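Local coordinates for protein SnoN,Epimerase SnoN (Streptomyces nogalater, PDB 5EP9) that probably acts as an iron- and 2-oxoglutarate-dependent epimerase in nogalamycin biosynthesis, binding both the metal and the keto acid, at residues V164-E169 against E234-T239; R170-F175 against R206-L211. One frame throughout, in Å; residues are numbered along the deposited sequence.

Contact 1 (V164-E169 against E234-T239). With AKG (2-oxoglutaric acid), chain E.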
# COMPACT_ATOMS: atom_id res chain seq x y z
N VAL A 164 -14.21 -4.79 -1.45
CA VAL A 164 -15.61 -4.54 -1.26
C VAL A 164 -15.82 -3.05 -1.42
O VAL A 164 -14.88 -2.29 -1.52
CB VAL A 164 -16.06 -4.91 0.18
CG1 VAL A 164 -15.91 -6.43 0.42
CG2 VAL A 164 -15.28 -4.14 1.21
N ASP A 165 -17.08 -2.64 -1.38
CA ASP A 165 -17.44 -1.21 -1.37
C ASP A 165 -16.94 -0.58 -0.07
O ASP A 165 -17.09 -1.12 1.01
CB ASP A 165 -18.96 -1.09 -1.50
CG ASP A 165 -19.45 -1.15 -3.00
OD1 ASP A 165 -18.68 -1.07 -3.97
OD2 ASP A 165 -20.66 -1.24 -3.18
N VAL A 166 -16.24 0.55 -0.19
CA VAL A 166 -15.66 1.24 0.96
C VAL A 166 -16.14 2.69 1.00
O VAL A 166 -15.45 3.58 0.57
CB VAL A 166 -14.12 1.18 0.98
CG1 VAL A 166 -13.63 1.70 2.30
CG2 VAL A 166 -13.61 -0.23 0.86
N PRO A 167 -17.37 2.91 1.38
CA PRO A 167 -17.79 4.26 1.56
C PRO A 167 -17.04 4.84 2.76
O PRO A 167 -16.45 4.10 3.53
CB PRO A 167 -19.32 4.14 1.82
CG PRO A 167 -19.48 2.77 2.44
CD PRO A 167 -18.39 1.94 1.84
N VAL A 168 -17.26 6.11 2.99
CA VAL A 168 -16.66 6.82 4.10
C VAL A 168 -16.83 6.05 5.39
O VAL A 168 -15.84 5.83 6.11
CB VAL A 168 -17.17 8.33 4.24
CG1 VAL A 168 -16.51 8.97 5.42
CG2 VAL A 168 -16.80 9.11 3.00
N GLU A 169 -18.03 5.67 5.69
CA GLU A 169 -18.28 5.10 6.99
C GLU A 169 -17.70 3.71 7.23
O GLU A 169 -17.65 3.21 8.38
CB GLU A 169 -19.78 5.19 7.35
CG GLU A 169 -20.69 4.33 6.50
CD GLU A 169 -21.18 4.97 5.16
OE1 GLU A 169 -20.68 6.10 4.70
OE2 GLU A 169 -22.15 4.33 4.63
N GLU A 234 -20.36 -4.39 8.07
CA GLU A 234 -19.77 -5.14 6.96
C GLU A 234 -18.25 -4.86 7.02
O GLU A 234 -17.80 -3.73 7.11
CB GLU A 234 -20.35 -4.77 5.57
CG GLU A 234 -21.83 -5.18 5.31
CD GLU A 234 -22.87 -4.26 6.02
OE1 GLU A 234 -22.66 -3.01 6.23
OE2 GLU A 234 -23.96 -4.79 6.39
N PRO A 235 -17.45 -5.93 6.99
CA PRO A 235 -16.02 -5.73 7.10
C PRO A 235 -15.43 -4.96 5.95
O PRO A 235 -15.91 -4.99 4.83
CB PRO A 235 -15.46 -7.12 7.16
CG PRO A 235 -16.55 -8.03 6.61
CD PRO A 235 -17.85 -7.35 6.85
N ARG A 236 -14.42 -4.18 6.25
CA ARG A 236 -13.66 -3.47 5.25
C ARG A 236 -12.50 -4.44 4.84
O ARG A 236 -11.66 -4.80 5.67
CB ARG A 236 -13.06 -2.19 5.78
CG ARG A 236 -12.53 -1.31 4.66
CD ARG A 236 -11.58 -0.26 5.17
NE ARG A 236 -10.28 -0.83 5.48
CZ ARG A 236 -9.23 -0.15 5.91
NH1 ARG A 236 -9.26 1.14 6.21
NH2 ARG A 236 -8.12 -0.80 6.11
N LEU A 237 -12.43 -4.78 3.57
CA LEU A 237 -11.44 -5.72 3.05
C LEU A 237 -10.79 -5.16 1.82
O LEU A 237 -11.49 -4.63 0.90
CB LEU A 237 -12.08 -7.06 2.66
CG LEU A 237 -12.48 -7.91 3.86
CD1 LEU A 237 -13.63 -8.88 3.61
CD2 LEU A 237 -11.31 -8.72 4.38
N SER A 238 -9.45 -5.24 1.83
CA SER A 238 -8.66 -4.63 0.78
C SER A 238 -7.31 -5.26 0.80
O SER A 238 -6.93 -5.95 1.78
CB SER A 238 -8.52 -3.09 1.02
OG SER A 238 -7.94 -2.82 2.29
N THR A 239 -6.54 -4.91 -0.20
CA THR A 239 -5.14 -5.19 -0.14
C THR A 239 -4.33 -3.93 -0.30
O THR A 239 -4.74 -3.06 -1.03
CB THR A 239 -4.68 -6.21 -1.25
OG1 THR A 239 -4.93 -5.65 -2.53
CG2 THR A 239 -5.41 -7.51 -1.11
C1 AKG E . -1.23 2.30 3.64
O1 AKG E . -0.09 2.82 3.53
O2 AKG E . -1.72 1.58 2.74
C2 AKG E . -2.05 2.57 4.84
O5 AKG E . -1.58 3.30 5.74
C3 AKG E . -3.44 1.91 4.92
C4 AKG E . -4.34 2.35 6.07
C5 AKG E . -5.69 1.67 6.15
O3 AKG E . -6.03 0.88 5.26
O4 AKG E . -6.44 1.89 7.16

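Contact 2 (R170-F175 against R206-L211). With ACT (acetate ion), chain G.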
# COMPACT_ATOMS: atom_id res chain seq x y z
N ARG A 170 -17.24 3.08 6.16
CA ARG A 170 -16.59 1.75 6.27
C ARG A 170 -15.07 1.86 6.41
O ARG A 170 -14.37 0.88 6.51
CB ARG A 170 -16.97 0.86 5.06
CG ARG A 170 -16.54 -0.59 5.26
CD ARG A 170 -17.29 -1.56 4.35
NE ARG A 170 -18.65 -1.55 4.77
CZ ARG A 170 -19.66 -1.34 3.97
NH1 ARG A 170 -19.49 -1.18 2.67
NH2 ARG A 170 -20.87 -1.34 4.46
N GLY A 171 -14.57 3.12 6.51
CA GLY A 171 -13.16 3.40 6.80
C GLY A 171 -12.28 3.69 5.61
O GLY A 171 -11.16 3.14 5.52
N CYS A 172 -12.78 4.39 4.63
CA CYS A 172 -11.97 4.72 3.49
C CYS A 172 -10.86 5.62 3.96
O CYS A 172 -10.86 6.12 5.09
CB CYS A 172 -12.77 5.36 2.33
SG CYS A 172 -13.29 7.06 2.67
N MET A 173 -9.95 5.88 3.04
CA MET A 173 -8.76 6.72 3.32
C MET A 173 -8.98 8.20 3.06
O MET A 173 -9.81 8.57 2.23
CB MET A 173 -7.53 6.22 2.56
CG MET A 173 -7.14 4.79 3.03
SD MET A 173 -5.36 4.44 2.99
CE MET A 173 -5.40 4.11 1.29
N THR A 174 -8.15 8.98 3.73
CA THR A 174 -8.00 10.43 3.54
C THR A 174 -6.54 10.72 3.25
O THR A 174 -5.67 10.15 3.89
CB THR A 174 -8.46 11.15 4.79
OG1 THR A 174 -9.86 10.87 4.96
CG2 THR A 174 -8.23 12.68 4.76
N PHE A 175 -6.30 11.61 2.30
CA PHE A 175 -4.98 11.98 1.90
C PHE A 175 -4.80 13.48 2.01
O PHE A 175 -5.78 14.25 1.91
CB PHE A 175 -4.74 11.60 0.42
CG PHE A 175 -4.96 10.15 0.12
CD1 PHE A 175 -3.96 9.24 0.26
CD2 PHE A 175 -6.16 9.73 -0.32
CE1 PHE A 175 -4.16 7.85 -0.06
CE2 PHE A 175 -6.40 8.39 -0.62
CZ PHE A 175 -5.37 7.45 -0.48
N ARG A 206 -7.71 18.31 3.22
CA ARG A 206 -7.68 16.87 3.21
C ARG A 206 -8.78 16.28 2.40
O ARG A 206 -9.85 16.78 2.45
CB ARG A 206 -7.83 16.36 4.64
CG ARG A 206 -6.65 16.79 5.53
CD ARG A 206 -7.13 17.72 6.52
NE ARG A 206 -6.12 18.40 7.31
CZ ARG A 206 -5.78 18.05 8.55
NH1 ARG A 206 -6.15 16.90 9.12
NH2 ARG A 206 -5.02 18.85 9.21
N VAL A 207 -8.50 15.21 1.69
CA VAL A 207 -9.41 14.64 0.73
C VAL A 207 -9.68 13.19 1.06
O VAL A 207 -8.80 12.39 1.11
CB VAL A 207 -8.86 14.68 -0.71
CG1 VAL A 207 -9.91 14.11 -1.69
CG2 VAL A 207 -8.50 16.10 -1.15
N THR A 208 -10.93 12.94 1.38
CA THR A 208 -11.43 11.66 1.75
C THR A 208 -11.98 11.05 0.48
O THR A 208 -12.78 11.61 -0.24
CB THR A 208 -12.53 11.82 2.84
OG1 THR A 208 -11.90 12.41 3.96
CG2 THR A 208 -13.09 10.43 3.22
N VAL A 209 -11.56 9.80 0.25
CA VAL A 209 -11.79 9.10 -1.02
C VAL A 209 -12.51 7.79 -0.84
O VAL A 209 -11.88 6.74 -0.78
CB VAL A 209 -10.46 8.83 -1.71
CG1 VAL A 209 -10.65 8.22 -3.13
CG2 VAL A 209 -9.71 10.16 -1.84
N PRO A 210 -13.81 7.84 -0.86
CA PRO A 210 -14.51 6.55 -0.89
C PRO A 210 -14.27 5.79 -2.22
O PRO A 210 -14.04 6.41 -3.25
CB PRO A 210 -15.96 6.92 -0.71
CG PRO A 210 -16.02 8.34 -1.04
CD PRO A 210 -14.73 8.97 -0.87
N LEU A 211 -14.34 4.48 -2.12
CA LEU A 211 -13.98 3.59 -3.25
C LEU A 211 -15.05 2.54 -3.42
O LEU A 211 -15.44 1.92 -2.44
CB LEU A 211 -12.66 2.85 -2.95
CG LEU A 211 -11.43 3.67 -2.78
CD1 LEU A 211 -10.26 2.74 -2.50
CD2 LEU A 211 -11.16 4.46 -4.05
C ACT G . -6.33 13.29 7.77
O ACT G . -6.79 12.44 8.53
OXT ACT G . -6.91 14.39 7.63
CH3 ACT G . -5.09 12.95 6.99
O HOH W 1 -9.91 5.11 0.29

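Contact 1 (V164-E169 against E234-T239)
The guanidinium of Arg-236, carried on a stem that rests against Val-166, holds the distal carboxylate of 2-oxoglutarate. AKG O4 lies in the guanidinium plane at its edge, 3.1 Å from Arg-236 NH1 and fairly straight, with 160° at the hydrogen. Arg-236 NH2 adds weak, bent bonds to both oxygens, the shorter reaching AKG O3, set obliquely to the group, at 2.8 Å. NH1 also donates to the carbonyl of Gly-171, which helps fix the rotation of the group. The chain leaves the backbone extended and bends only at chi3 (76°), which swings the guanidinium to the ligand. Along that extended part, Arg-236 CG passes obliquely across the isopropyl group of Val-166, 4.0 Å from CG1. A leucine in place of Arg-236 would probably leave the ligand carboxylate without its charged mate and the Gly-171 carbonyl without this donor. Nearer the surface, Val-164 CG2 packs on the opposing backbone, 3.8 Å from Pro-235 O, while its CG1 faces Leu-237 CB at 4.5 Å. The two segments come from the two SnoN portions of an engineered fusion, 14-202 and 203-305. Val-164 and Leu-237 pack together against helix 54-70; strand 236-245, which Arg-236 begins, runs between strands 157-162 and 118-128.

Contact 2 (R170-F175 against R206-L211)
Backbone hydrogen bonds join Phe-175 and Val-207 as an antiparallel hydrogen-bonded pair: Phe-175 N reaches Val-207 O at 2.9 Å, and Val-207 N returns a bond to Phe-175 O. Further along, Val-209 N donates to Met-173 O, also 2.9 Å away. The reciprocal link is made by a water, which accepts from Met-173 N and donates to Val-209 O. Between these bonds Thr-174 faces Thr-208 in a non-hydrogen-bonded pair whose CA atoms are 4.1 Å apart. Their hydroxyls do bond, OG1 to OG1 at 2.7 Å; in both, OG1 stands anti to the carbonyl carbon (chi1 -63° and -62°), and the side chains meet obliquely on the same face of the sheet.

Among the nonpolar contacts, Cys-172 SG presses on the Thr-208 methyl, CG2, at 3.4 Å. On the other face Val-209 CG2 sits in the plane of the Phe-175 ring at its edge, 3.9 Å from CD2, and the ring also stacks with Tyr-45. The charged contact involves an acetate, probably from the crystallisation liquor: Arg-206 NH1 donates to its OXT at 3.0 Å, beside the methyl of Thr-174.

Strand 173-175 belongs to the first SnoN portion of the engineered fusion (14-202) and strand 207-209 to the second (203-305). With strands 139-142 and 225-227 they form the smaller four-stranded sheet, which carries the iron ligands His-142 and His-225, as in the double-stranded beta-helix of cupin-type dioxygenases.

Contact 2 is nested within the chain loop that contact 1 closes, and their centres lie 11 Å apart. Two probable hydrogen bonds tie them: Val-166 N to Leu-211 O and Arg-236 NH1 to Gly-171 O, each 2.8 Å long. Through the second, the 170-175 segment is coupled to the arginine that holds 2-oxoglutarate. Both contacts also border the pocket: contact 1 supplies the charged anchor for one end of the ligand, and the side chain of Arg-236 lies about 10 Å from the iron, whereas the side chain of Met-173 in contact 2 lies about 4 Å from the ligand and about 6 Å from the iron. Trp-160, which hydrogen-bonds 2-oxoglutarate, touches both Arg-236 and Met-173.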